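Local atomic coordinates of acetyltransferase, GNAT family (Colwellia psychrerythraea, PDB entry 3IWG), a protein that probably transfers an acyl group, such as acetyl from acetyl-CoA, to an acceptor that is not yet identified. Residues L82-S87 and L114-T119; I141-A146 and L228-K233; M212-S217 and Q221-K226. All coordinates share one frame; numbering follows the deposited sequence.

Interactions 2 and 3 touch each other and share helix 223-237, with centres about 12 Å apart; interaction 1 lies on the opposite side of the chain's centre, about 43 and 41 Å away between centres. Interaction 1 is the buried one, and its centre is an asparagine amide bonded to a carbonyl of its own helix and set close to a threonine hydroxyl. Interaction 2 is partly buried and mainly apolar: one ring meets a selenomethionine, without any hydrogen bond across. Interaction 3, also partly buried, joins a strand end to the first turn of helix 223-237 through apolar side chains, with a valine against an alanine at the centre, but a sulfate there adds anion-binding chemistry.

Interaction 1 of 3, residues L82-S87 and L114-T119; sequences LFTLIS and LDNSAT
Asn116 reaches across from the last residue of helix 107-116 to Phe83, Thr84 and Ser87 on the final turn of helix 76-87, so the contact is a helix-end to helix-end packing in the N-terminal GNAT-family part of the chain. It has a buried side and a partly exposed rim. On the buried side lie Phe83, Ser87 and the asparagine itself. Phe83 CD1 comes within 3.4 Å of Asn116 ND2, the ring and amide planes being turned 33° against each other. Phe83 CG stands anti to the backbone N (chi1 -160°), which carries the ring across to the second helix, where it also packs on Tyr109, Leu112 and Cys113; on strand 65-71 it meets Tyr69 edge-to-face. Ser87 covers the root of the amide, its OG lying 3.5 Å from Asn116 CB.

The rim toward solvent is formed by Thr84, whose one close approach is made by the hydroxyl. Its OG1 is 2.9 Å from Asn116 OD1, the two side chains crossing at about a right angle. That hydrogen bond is not settled, because the single hydroxyl proton could go instead to Gln80 O, one turn back in the same helix.

The amide is anchored through its nitrogen: ND2 bonds to Leu112 O of its own helix. This bond supports the placing of nitrogen and oxygen in the amide, and the threonine hydroxyl near OD1 is compatible with it. Ser87, in turn, is tied to its own helix. Its OG gives a proton to Phe83 O at 2.6 Å, arriving 36° out of the carbonyl plane, and the same oxygen also accepts the backbone bond from Ser87 N.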
ATOM      1  N   LEU A  82      33.043   7.330 -17.336  1.00 34.54           N
ATOM      2  CA  LEU A  82      31.888   6.445 -17.069  1.00 33.91           C
ATOM      3  C   LEU A  82      30.527   7.057 -17.437  1.00 33.16           C
ATOM      4  O   LEU A  82      29.800   6.560 -18.301  1.00 32.51           O
ATOM      5  CB  LEU A  82      31.897   5.998 -15.604  1.00 33.78           C
ATOM      6  CG  LEU A  82      30.770   5.024 -15.212  1.00 34.69           C
ATOM      7  CD1 LEU A  82      30.722   3.783 -16.142  1.00 33.33           C
ATOM      8  CD2 LEU A  82      30.890   4.625 -13.751  1.00 34.48           C
ATOM      9  N   PHE A  83      30.200   8.165 -16.807  1.00 32.82           N
ATOM     10  CA  PHE A  83      28.940   8.817 -17.085  1.00 33.02           C
ATOM     11  C   PHE A  83      28.729   9.098 -18.574  1.00 33.39           C
ATOM     12  O   PHE A  83      27.640   8.875 -19.091  1.00 33.32           O
ATOM     13  CB  PHE A  83      28.801  10.107 -16.268  1.00 33.14           C
ATOM     14  CG  PHE A  83      27.374  10.576 -16.123  1.00 32.71           C
ATOM     15  CD1 PHE A  83      26.756  11.281 -17.138  1.00 30.04           C
ATOM     16  CD2 PHE A  83      26.660  10.294 -14.973  1.00 30.67           C
ATOM     17  CE1 PHE A  83      25.480  11.673 -17.005  1.00 29.95           C
ATOM     18  CE2 PHE A  83      25.385  10.716 -14.830  1.00 30.02           C
ATOM     19  CZ  PHE A  83      24.788  11.401 -15.835  1.00 30.42           C
ATOM     20  N   THR A  84      29.758   9.603 -19.253  1.00 33.89           N
ATOM     21  CA  THR A  84      29.693   9.857 -20.693  1.00 33.93           C
ATOM     22  C   THR A  84      29.355   8.582 -21.474  1.00 35.10           C
ATOM     23  O   THR A  84      28.468   8.584 -22.305  1.00 35.69           O
ATOM     24  CB  THR A  84      31.033  10.472 -21.220  1.00 34.27           C
ATOM     25  OG1 THR A  84      31.204  11.795 -20.681  1.00 32.77           O
ATOM     26  CG2 THR A  84      31.072  10.520 -22.761  1.00 32.13           C
ATOM     27  N   LEU A  85      30.079   7.500 -21.213  1.00 36.37           N
ATOM     28  CA  LEU A  85      29.816   6.193 -21.833  1.00 37.22           C
ATOM     29  C   LEU A  85      28.366   5.782 -21.644  1.00 37.98           C
ATOM     30  O   LEU A  85      27.685   5.376 -22.584  1.00 38.21           O
ATOM     31  CB  LEU A  85      30.721   5.135 -21.189  1.00 37.47           C
ATOM     32  CG  LEU A  85      30.536   3.643 -21.472  1.00 37.96           C
ATOM     33  CD1 LEU A  85      30.717   3.342 -22.937  1.00 39.87           C
ATOM     34  CD2 LEU A  85      31.576   2.865 -20.692  1.00 39.19           C
ATOM     35  N   ILE A  86      27.897   5.896 -20.409  1.00 38.92           N
ATOM     36  CA  ILE A  86      26.517   5.530 -20.087  1.00 39.70           C
ATOM     37  C   ILE A  86      25.520   6.477 -20.752  1.00 40.05           C
ATOM     38  O   ILE A  86      24.551   6.002 -21.323  1.00 39.95           O
ATOM     39  CB  ILE A  86      26.256   5.469 -18.565  1.00 39.55           C
ATOM     40  CG1 ILE A  86      27.209   4.483 -17.883  1.00 41.06           C
ATOM     41  CG2 ILE A  86      24.831   5.005 -18.291  1.00 40.35           C
ATOM     42  CD1 ILE A  86      27.358   4.717 -16.402  1.00 41.47           C
ATOM     43  N   SER A  87      25.763   7.794 -20.688  1.00 41.03           N
ATOM     44  CA  SER A  87      24.882   8.815 -21.342  1.00 41.83           C
ATOM     45  C   SER A  87      24.877   8.797 -22.884  1.00 42.67           C
ATOM     46  O   SER A  87      23.856   9.144 -23.483  1.00 42.94           O
ATOM     47  CB  SER A  87      25.165  10.254 -20.834  1.00 41.91           C
ATOM     48  OG  SER A  87      26.551  10.560 -20.746  1.00 41.46           O
ATOM     49  N   LEU A 114      24.875  17.968 -16.303  1.00 22.86           N
ATOM     50  CA  LEU A 114      25.173  19.244 -16.964  1.00 22.03           C
ATOM     51  C   LEU A 114      26.108  19.018 -18.135  1.00 21.94           C
ATOM     52  O   LEU A 114      25.774  19.425 -19.224  1.00 20.40           O
ATOM     53  CB  LEU A 114      25.750  20.275 -15.982  1.00 21.47           C
ATOM     54  CG  LEU A 114      24.680  20.819 -15.034  1.00 21.28           C
ATOM     55  CD1 LEU A 114      25.254  21.575 -13.854  1.00 20.42           C
ATOM     56  CD2 LEU A 114      23.683  21.666 -15.821  1.00 22.53           C
ATOM     57  N   ASP A 115      27.220  18.303 -17.906  1.00 22.58           N
ATOM     58  CA  ASP A 115      28.250  18.043 -18.928  1.00 23.66           C
ATOM     59  C   ASP A 115      27.696  17.328 -20.132  1.00 24.29           C
ATOM     60  O   ASP A 115      28.089  17.576 -21.260  1.00 24.37           O
ATOM     61  CB  ASP A 115      29.392  17.136 -18.368  1.00 24.23           C
ATOM     62  CG  ASP A 115      30.320  17.854 -17.343  1.00 25.30           C
ATOM     63  OD1 ASP A 115      30.259  19.103 -17.253  1.00 25.95           O
ATOM     64  OD2 ASP A 115      31.129  17.177 -16.644  1.00 24.84           O
ATOM     65  N   ASN A 116      26.764  16.414 -19.901  1.00 24.99           N
ATOM     66  CA  ASN A 116      26.426  15.481 -20.951  1.00 24.85           C
ATOM     67  C   ASN A 116      25.060  15.622 -21.529  1.00 25.20           C
ATOM     68  O   ASN A 116      24.670  14.791 -22.339  1.00 25.57           O
ATOM     69  CB  ASN A 116      26.572  14.076 -20.412  1.00 24.08           C
ATOM     70  CG  ASN A 116      27.954  13.773 -20.040  1.00 22.25           C
ATOM     71  OD1 ASN A 116      28.759  13.417 -20.891  1.00 19.26           O
ATOM     72  ND2 ASN A 116      28.254  13.889 -18.750  1.00 20.72           N
ATOM     73  N   SER A 117      24.319  16.645 -21.129  1.00 25.84           N
ATOM     74  CA  SER A 117      22.911  16.719 -21.550  1.00 26.39           C
ATOM     75  C   SER A 117      22.716  17.746 -22.636  1.00 26.83           C
ATOM     76  O   SER A 117      23.460  18.718 -22.727  1.00 26.60           O
ATOM     77  CB  SER A 117      22.018  17.035 -20.363  1.00 26.22           C
ATOM     78  OG  SER A 117      22.219  16.065 -19.350  1.00 26.45           O
ATOM     79  N   ALA A 118      21.703  17.516 -23.452  1.00 26.84           N
ATOM     80  CA  ALA A 118      21.360  18.438 -24.517  1.00 27.75           C
ATOM     81  C   ALA A 118      20.403  19.484 -23.968  1.00 28.60           C
ATOM     82  O   ALA A 118      20.675  20.681 -24.066  1.00 29.01           O
ATOM     83  CB  ALA A 118      20.698  17.691 -25.687  1.00 27.06           C
ATOM     84  N   THR A 119      19.269  19.035 -23.407  1.00 28.74           N
ATOM     85  CA  THR A 119      18.212  19.946 -22.969  1.00 28.52           C
ATOM     86  C   THR A 119      17.765  19.652 -21.554  1.00 28.45           C
ATOM     87  O   THR A 119      18.179  18.654 -20.921  1.00 28.89           O
ATOM     88  CB  THR A 119      16.991  19.909 -23.918  1.00 28.83           C
ATOM     89  OG1 THR A 119      16.477  18.567 -23.973  1.00 31.52           O
ATOM     90  CG2 THR A 119      17.354  20.423 -25.359  1.00 28.03           C
TER

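Interaction 2 of 3, residues I141-A146 and L228-K233; sequences IDMQIA and LTFLTK
The Phe230 ring has Met143 CB over the middle of one face, 3.8 Å from the centroid and only 11° off the ring normal, a CH-pi contact. Met143 is a selenomethionine, and SE lies obliquely to the same ring, 4.3 Å from its centroid, as a Met-aromatic contact; its closest ring atom is Phe230 CD1 at 3.7 Å. The bend at chi3 then turns the end of the chain away. Ile141 O comes in obliquely, 3.7 Å from Phe230 CD2. Met143 N approaches Phe230 CE2 at 3.5 Å. Asp142 adds a peripheral touch, its carboxylate plane set 55° from the ring.

Phe230 gets there because CG lies anti to the backbone N (chi1 177°), projecting the ring from helix 223-237 toward the chain that leads into strand 144-145, outermost within this chain. Phe183 of the adjoining strand 182-187 meets the ring edge-to-face and also touches Met143. No hydrogen bond joins the two segments, so they are joined here mainly by apolar and dispersion contacts, to which the polarisable selenium beside the pi cloud probably contributes, with no demand for exact bond directions.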
ATOM      1  N   ILE A 141      -6.035  25.941  12.203  1.00 31.33           N
ATOM      2  CA  ILE A 141      -7.095  24.937  12.119  1.00 28.85           C
ATOM      3  C   ILE A 141      -6.778  23.715  12.957  1.00 28.60           C
ATOM      4  O   ILE A 141      -5.648  23.515  13.365  1.00 28.74           O
ATOM      5  CB  ILE A 141      -7.318  24.415  10.689  1.00 28.07           C
ATOM      6  CG1 ILE A 141      -6.110  23.616  10.189  1.00 23.97           C
ATOM      7  CG2 ILE A 141      -7.670  25.557   9.735  1.00 25.46           C
ATOM      8  CD1 ILE A 141      -6.363  22.921   8.849  1.00 20.48           C
ATOM      9  N   ASP A 142      -7.792  22.897  13.193  1.00 28.32           N
ATOM     10  CA  ASP A 142      -7.608  21.595  13.843  1.00 28.24           C
ATOM     11  C   ASP A 142      -7.831  20.474  12.814  1.00 26.47           C
ATOM     12  O   ASP A 142      -8.883  20.384  12.204  1.00 26.10           O
ATOM     13  CB  ASP A 142      -8.552  21.428  15.051  1.00 28.21           C
ATOM     14  CG  ASP A 142      -8.135  20.246  15.983  1.00 32.35           C
ATOM     15  OD1 ASP A 142      -6.912  19.897  16.097  1.00 32.25           O
ATOM     16  OD2 ASP A 142      -9.052  19.646  16.596  1.00 37.29           O
HETATM   17  N   MSE A 143      -6.818  19.653  12.595  1.00 24.80           N
HETATM   18  CA  MSE A 143      -6.984  18.459  11.774  1.00 23.34           C
HETATM   19  C   MSE A 143      -7.040  17.242  12.698  1.00 24.26           C
HETATM   20  O   MSE A 143      -6.398  17.224  13.763  1.00 23.54           O
HETATM   21  CB  MSE A 143      -5.849  18.328  10.768  1.00 22.58           C
HETATM   22  CG  MSE A 143      -5.776  19.433   9.763  1.00 17.51           C
HETATM   23 SE   MSE A 143      -4.359  19.215   8.520  0.60 13.00          SE
HETATM   24  CE  MSE A 143      -5.300  17.967   7.347  1.00 10.70           C
ATOM     25  N   GLN A 144      -7.825  16.231  12.309  1.00 24.93           N
ATOM     26  CA  GLN A 144      -7.912  15.009  13.101  1.00 25.51           C
ATOM     27  C   GLN A 144      -7.142  13.854  12.430  1.00 24.12           C
ATOM     28  O   GLN A 144      -7.193  13.660  11.230  1.00 22.89           O
ATOM     29  CB  GLN A 144      -9.373  14.665  13.424  1.00 26.97           C
ATOM     30  CG  GLN A 144     -10.135  13.926  12.310  1.00 31.63           C
ATOM     31  CD  GLN A 144     -11.643  13.630  12.622  1.00 37.06           C
ATOM     32  OE1 GLN A 144     -12.016  12.465  12.842  1.00 38.75           O
ATOM     33  NE2 GLN A 144     -12.509  14.681  12.593  1.00 40.26           N
ATOM     34  N   ILE A 145      -6.378  13.109  13.227  1.00 23.98           N
ATOM     35  CA  ILE A 145      -5.540  12.050  12.678  1.00 23.58           C
ATOM     36  C   ILE A 145      -6.465  11.005  12.064  1.00 23.31           C
ATOM     37  O   ILE A 145      -7.526  10.768  12.612  1.00 22.85           O
ATOM     38  CB  ILE A 145      -4.632  11.446  13.747  1.00 24.21           C
ATOM     39  CG1 ILE A 145      -3.557  10.582  13.079  1.00 24.34           C
ATOM     40  CG2 ILE A 145      -5.453  10.647  14.790  1.00 22.09           C
ATOM     41  CD1 ILE A 145      -2.561  10.062  14.027  1.00 25.02           C
ATOM     42  N   ALA A 146      -6.120  10.451  10.898  1.00 22.91           N
ATOM     43  CA  ALA A 146      -7.010   9.456  10.277  1.00 23.33           C
ATOM     44  C   ALA A 146      -6.958   8.116  11.043  1.00 23.78           C
ATOM     45  O   ALA A 146      -5.926   7.675  11.526  1.00 22.46           O
ATOM     46  CB  ALA A 146      -6.685   9.241   8.815  1.00 23.07           C
ATOM     47  N   LEU A 228      -0.682  23.069   5.747  1.00 20.91           N
ATOM     48  CA  LEU A 228       0.764  23.045   5.853  1.00 21.55           C
ATOM     49  C   LEU A 228       1.208  23.565   7.237  1.00 20.96           C
ATOM     50  O   LEU A 228       2.076  22.978   7.873  1.00 20.54           O
ATOM     51  CB  LEU A 228       1.357  23.867   4.727  1.00 22.25           C
ATOM     52  CG  LEU A 228       1.362  23.143   3.395  1.00 24.58           C
ATOM     53  CD1 LEU A 228       1.758  24.111   2.284  1.00 27.74           C
ATOM     54  CD2 LEU A 228       2.387  22.023   3.455  1.00 28.42           C
ATOM     55  N   THR A 229       0.568  24.619   7.726  1.00 20.09           N
ATOM     56  CA  THR A 229       0.926  25.167   9.021  1.00 19.85           C
ATOM     57  C   THR A 229       0.674  24.148  10.124  1.00 20.77           C
ATOM     58  O   THR A 229       1.509  23.972  10.992  1.00 20.55           O
ATOM     59  CB  THR A 229       0.179  26.477   9.314  1.00 19.87           C
ATOM     60  OG1 THR A 229       0.477  27.409   8.263  1.00 19.97           O
ATOM     61  CG2 THR A 229       0.618  27.067  10.654  1.00 16.77           C
ATOM     62  N   PHE A 230      -0.459  23.450  10.083  1.00 21.08           N
ATOM     63  CA  PHE A 230      -0.728  22.406  11.074  1.00 21.29           C
ATOM     64  C   PHE A 230       0.330  21.315  11.007  1.00 21.48           C
ATOM     65  O   PHE A 230       0.861  20.881  12.013  1.00 21.84           O
ATOM     66  CB  PHE A 230      -2.080  21.759  10.795  1.00 22.22           C
ATOM     67  CG  PHE A 230      -2.421  20.633  11.711  1.00 20.40           C
ATOM     68  CD1 PHE A 230      -2.030  19.359  11.417  1.00 20.77           C
ATOM     69  CD2 PHE A 230      -3.170  20.854  12.848  1.00 22.41           C
ATOM     70  CE1 PHE A 230      -2.340  18.309  12.252  1.00 22.41           C
ATOM     71  CE2 PHE A 230      -3.495  19.799  13.695  1.00 22.82           C
ATOM     72  CZ  PHE A 230      -3.090  18.529  13.390  1.00 21.74           C
ATOM     73  N   LEU A 231       0.580  20.861   9.796  1.00 21.46           N
ATOM     74  CA  LEU A 231       1.405  19.736   9.558  1.00 21.59           C
ATOM     75  C   LEU A 231       2.833  20.045  10.027  1.00 22.22           C
ATOM     76  O   LEU A 231       3.509  19.154  10.584  1.00 22.71           O
ATOM     77  CB  LEU A 231       1.381  19.389   8.070  1.00 21.57           C
ATOM     78  CG  LEU A 231       0.156  18.664   7.487  1.00 20.92           C
ATOM     79  CD1 LEU A 231       0.355  18.525   6.018  1.00 15.42           C
ATOM     80  CD2 LEU A 231      -0.090  17.292   8.125  1.00 18.91           C
ATOM     81  N   THR A 232       3.273  21.293   9.823  1.00 22.01           N
ATOM     82  CA  THR A 232       4.588  21.770  10.304  1.00 22.27           C
ATOM     83  C   THR A 232       4.656  21.743  11.824  1.00 22.42           C
ATOM     84  O   THR A 232       5.668  21.310  12.405  1.00 21.33           O
ATOM     85  CB  THR A 232       4.940  23.240   9.830  1.00 22.28           C
ATOM     86  OG1 THR A 232       4.918  23.322   8.405  1.00 22.46           O
ATOM     87  CG2 THR A 232       6.349  23.655  10.305  1.00 23.33           C
ATOM     88  N   LYS A 233       3.579  22.191  12.472  1.00 22.32           N
ATOM     89  CA  LYS A 233       3.561  22.176  13.923  1.00 23.39           C
ATOM     90  C   LYS A 233       3.642  20.724  14.443  1.00 23.38           C
ATOM     91  O   LYS A 233       4.372  20.457  15.383  1.00 23.95           O
ATOM     92  CB  LYS A 233       2.346  22.880  14.499  1.00 23.30           C
ATOM     93  CG  LYS A 233       2.564  23.228  15.954  1.00 27.29           C
ATOM     94  CD  LYS A 233       1.288  23.169  16.841  1.00 32.24           C
ATOM     95  CE  LYS A 233       0.614  24.560  17.078  1.00 33.09           C
ATOM     96  NZ  LYS A 233      -0.432  24.532  18.146  1.00 31.73           N
TER

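Interaction 3 of 3, residues M212-S217 and Q221-K226. With SO4 (sulfate ion), chain C.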
HETATM    1  N   MSE A 212      -0.252  17.675   0.809  1.00 27.93           N
HETATM    2  CA  MSE A 212      -1.643  17.990   1.034  1.00 29.43           C
HETATM    3  C   MSE A 212      -2.466  17.900  -0.260  1.00 28.22           C
HETATM    4  O   MSE A 212      -1.945  18.051  -1.367  1.00 27.89           O
HETATM    5  CB  MSE A 212      -1.885  19.393   1.587  1.00 30.83           C
HETATM    6  CG  MSE A 212      -0.702  20.266   1.851  1.00 37.80           C
HETATM    7 SE   MSE A 212      -0.085  21.266   0.336  0.60 45.36          SE
HETATM    8  CE  MSE A 212       1.266  20.140  -0.425  1.00 43.90           C
ATOM      9  N   ILE A 213      -3.766  17.662  -0.064  1.00 26.82           N
ATOM     10  CA  ILE A 213      -4.755  17.791  -1.104  1.00 25.68           C
ATOM     11  C   ILE A 213      -5.920  18.611  -0.582  1.00 23.70           C
ATOM     12  O   ILE A 213      -6.523  18.271   0.434  1.00 22.38           O
ATOM     13  CB  ILE A 213      -5.343  16.392  -1.517  1.00 25.91           C
ATOM     14  CG1 ILE A 213      -4.260  15.394  -1.944  1.00 25.54           C
ATOM     15  CG2 ILE A 213      -6.364  16.592  -2.607  1.00 23.21           C
ATOM     16  CD1 ILE A 213      -4.835  13.851  -2.119  1.00 24.59           C
ATOM     17  N   VAL A 214      -6.244  19.674  -1.295  1.00 23.25           N
ATOM     18  CA  VAL A 214      -7.384  20.515  -0.939  1.00 23.14           C
ATOM     19  C   VAL A 214      -8.511  20.115  -1.810  1.00 22.06           C
ATOM     20  O   VAL A 214      -8.289  19.893  -2.989  1.00 23.05           O
ATOM     21  CB  VAL A 214      -7.107  22.019  -1.183  1.00 22.95           C
ATOM     22  CG1 VAL A 214      -8.386  22.849  -0.959  1.00 20.88           C
ATOM     23  CG2 VAL A 214      -6.007  22.473  -0.319  1.00 24.65           C
ATOM     24  N   ALA A 215      -9.704  20.017  -1.254  1.00 21.44           N
ATOM     25  CA  ALA A 215     -10.873  19.674  -2.077  1.00 22.03           C
ATOM     26  C   ALA A 215     -10.979  20.671  -3.223  1.00 21.89           C
ATOM     27  O   ALA A 215     -10.858  21.890  -3.033  1.00 20.90           O
ATOM     28  CB  ALA A 215     -12.158  19.687  -1.281  1.00 21.64           C
ATOM     29  N   GLN A 216     -11.185  20.134  -4.414  1.00 22.43           N
ATOM     30  CA  GLN A 216     -11.306  20.956  -5.621  1.00 23.36           C
ATOM     31  C   GLN A 216     -12.503  21.898  -5.530  1.00 22.30           C
ATOM     32  O   GLN A 216     -12.552  22.878  -6.233  1.00 22.68           O
ATOM     33  CB  GLN A 216     -11.419  20.070  -6.870  1.00 23.47           C
ATOM     34  CG  GLN A 216     -11.096  20.737  -8.209  1.00 26.30           C
ATOM     35  CD  GLN A 216      -9.867  21.736  -8.162  1.00 31.33           C
ATOM     36  OE1 GLN A 216      -8.789  21.417  -7.612  1.00 28.84           O
ATOM     37  NE2 GLN A 216     -10.068  22.960  -8.736  1.00 29.91           N
ATOM     38  N   SER A 217     -13.446  21.592  -4.650  1.00 22.47           N
ATOM     39  CA  SER A 217     -14.595  22.480  -4.376  1.00 23.17           C
ATOM     40  C   SER A 217     -14.292  23.683  -3.453  1.00 22.64           C
ATOM     41  O   SER A 217     -15.176  24.481  -3.174  1.00 24.05           O
ATOM     42  CB  SER A 217     -15.729  21.670  -3.757  1.00 22.14           C
ATOM     43  OG  SER A 217     -15.261  21.030  -2.605  1.00 24.40           O
ATOM     44  N   GLN A 221      -9.492  29.461  -0.990  1.00 14.82           N
ATOM     45  CA  GLN A 221     -10.015  29.790   0.322  1.00 15.77           C
ATOM     46  C   GLN A 221      -8.964  29.693   1.428  1.00 16.01           C
ATOM     47  O   GLN A 221      -9.305  29.721   2.600  1.00 15.99           O
ATOM     48  CB  GLN A 221     -11.167  28.836   0.650  1.00 15.31           C
ATOM     49  CG  GLN A 221     -12.222  28.880  -0.414  1.00 17.98           C
ATOM     50  CD  GLN A 221     -13.440  28.037  -0.130  1.00 16.44           C
ATOM     51  OE1 GLN A 221     -14.467  28.161  -0.809  1.00 17.07           O
ATOM     52  NE2 GLN A 221     -13.352  27.227   0.865  1.00 12.57           N
ATOM     53  N   GLY A 222      -7.697  29.532   1.051  1.00 16.53           N
ATOM     54  CA  GLY A 222      -6.590  29.582   1.989  1.00 16.91           C
ATOM     55  C   GLY A 222      -6.324  28.292   2.718  1.00 17.89           C
ATOM     56  O   GLY A 222      -5.497  28.240   3.615  1.00 18.61           O
ATOM     57  N   ILE A 223      -6.969  27.219   2.288  1.00 18.60           N
ATOM     58  CA  ILE A 223      -6.963  26.011   3.071  1.00 18.06           C
ATOM     59  C   ILE A 223      -5.604  25.381   3.049  1.00 18.84           C
ATOM     60  O   ILE A 223      -5.138  24.950   4.106  1.00 20.36           O
ATOM     61  CB  ILE A 223      -8.018  25.050   2.608  1.00 18.33           C
ATOM     62  CG1 ILE A 223      -9.409  25.685   2.822  1.00 17.33           C
ATOM     63  CG2 ILE A 223      -7.891  23.692   3.355  1.00 18.03           C
ATOM     64  CD1 ILE A 223     -10.610  24.738   2.628  1.00 15.96           C
ATOM     65  N   ALA A 224      -4.916  25.355   1.901  1.00 18.73           N
ATOM     66  CA  ALA A 224      -3.639  24.599   1.845  1.00 18.12           C
ATOM     67  C   ALA A 224      -2.632  25.256   2.805  1.00 18.57           C
ATOM     68  O   ALA A 224      -1.912  24.564   3.517  1.00 18.99           O
ATOM     69  CB  ALA A 224      -3.080  24.520   0.448  1.00 16.68           C
ATOM     70  N   LYS A 225      -2.597  26.586   2.854  1.00 18.61           N
ATOM     71  CA  LYS A 225      -1.685  27.231   3.767  1.00 20.11           C
ATOM     72  C   LYS A 225      -1.897  26.724   5.191  1.00 20.44           C
ATOM     73  O   LYS A 225      -0.941  26.386   5.888  1.00 19.83           O
ATOM     74  CB  LYS A 225      -1.834  28.724   3.743  1.00 20.28           C
ATOM     75  CG  LYS A 225      -0.888  29.444   4.682  1.00 23.09           C
ATOM     76  CD  LYS A 225      -1.054  30.960   4.516  1.00 25.29           C
ATOM     77  CE  LYS A 225      -0.105  31.780   5.466  1.00 27.40           C
ATOM     78  NZ  LYS A 225      -0.713  32.261   6.753  1.00 28.41           N
ATOM     79  N   LYS A 226      -3.160  26.661   5.601  1.00 20.74           N
ATOM     80  CA  LYS A 226      -3.478  26.299   6.951  1.00 20.82           C
ATOM     81  C   LYS A 226      -3.103  24.863   7.267  1.00 20.37           C
ATOM     82  O   LYS A 226      -2.714  24.546   8.401  1.00 19.07           O
ATOM     83  CB  LYS A 226      -4.949  26.523   7.194  1.00 21.93           C
ATOM     84  CG  LYS A 226      -5.376  27.971   7.069  1.00 23.59           C
ATOM     85  CD  LYS A 226      -6.521  28.285   7.995  1.00 28.29           C
ATOM     86  CE  LYS A 226      -7.866  28.569   7.324  1.00 28.84           C
ATOM     87  NZ  LYS A 226      -8.148  30.018   7.461  1.00 29.49           N
TER
HETATM   88  S   SO4 C 501      -5.445  26.447  -2.147  1.00 38.18           S
HETATM   89  O1  SO4 C 501      -6.665  26.580  -2.949  1.00 35.79           O
HETATM   90  O2  SO4 C 501      -4.500  25.495  -2.746  1.00 35.15           O
HETATM   91  O3  SO4 C 501      -5.874  26.054  -0.831  1.00 32.14           O
HETATM   92  O4  SO4 C 501      -4.661  27.706  -2.066  1.00 34.38           O
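The start of helix 223-237, just after the Arg219-Gly220-Gln221-Gly222 loop, matches the G-x-G region of the GNAT motif that in relatives binds the pyrophosphate of acetyl-CoA, and here the crossing from strand 207-214 to that helix begins the beta-alpha-beta unit with strand 241-247. Val214, the last residue of the strand, makes the main contact with the helix. Its CG2 lies 3.7 Å from Ala224 CB, while CG1, anti to the backbone N (chi1 173°), turns to Ile223 and meets its CB at 4.2 Å. Further back along the strand, the selenomethionine Met212 touches the same alanine methyl loosely through SE, at 4.4 Å. The small methyl of Ala224 also packs on Ala256 of helix 251-259.

A sulfate, probably from the crystallisation liquor, sits at the helix start. Gly222 is the N-cap, which puts Ile223 and Ala224 in the first turn. Ala224 N donates to sulfate O3 at 3.0 Å with an N-H...O angle of 157°, so the bond is fairly straight. Two methyls flank the same oxygen, Ala224 CB at 3.4 Å and Val214 CG2 at 3.6 Å. Arg219 NH1 and Gly220 N hydrogen-bond to the ion as well.

The first-turn N-H of Ala224, the loop N-H of Gly220 and the Arg219 side chain would together favour a negative charge here, and the sulfate may therefore mark where a cofactor phosphate binds.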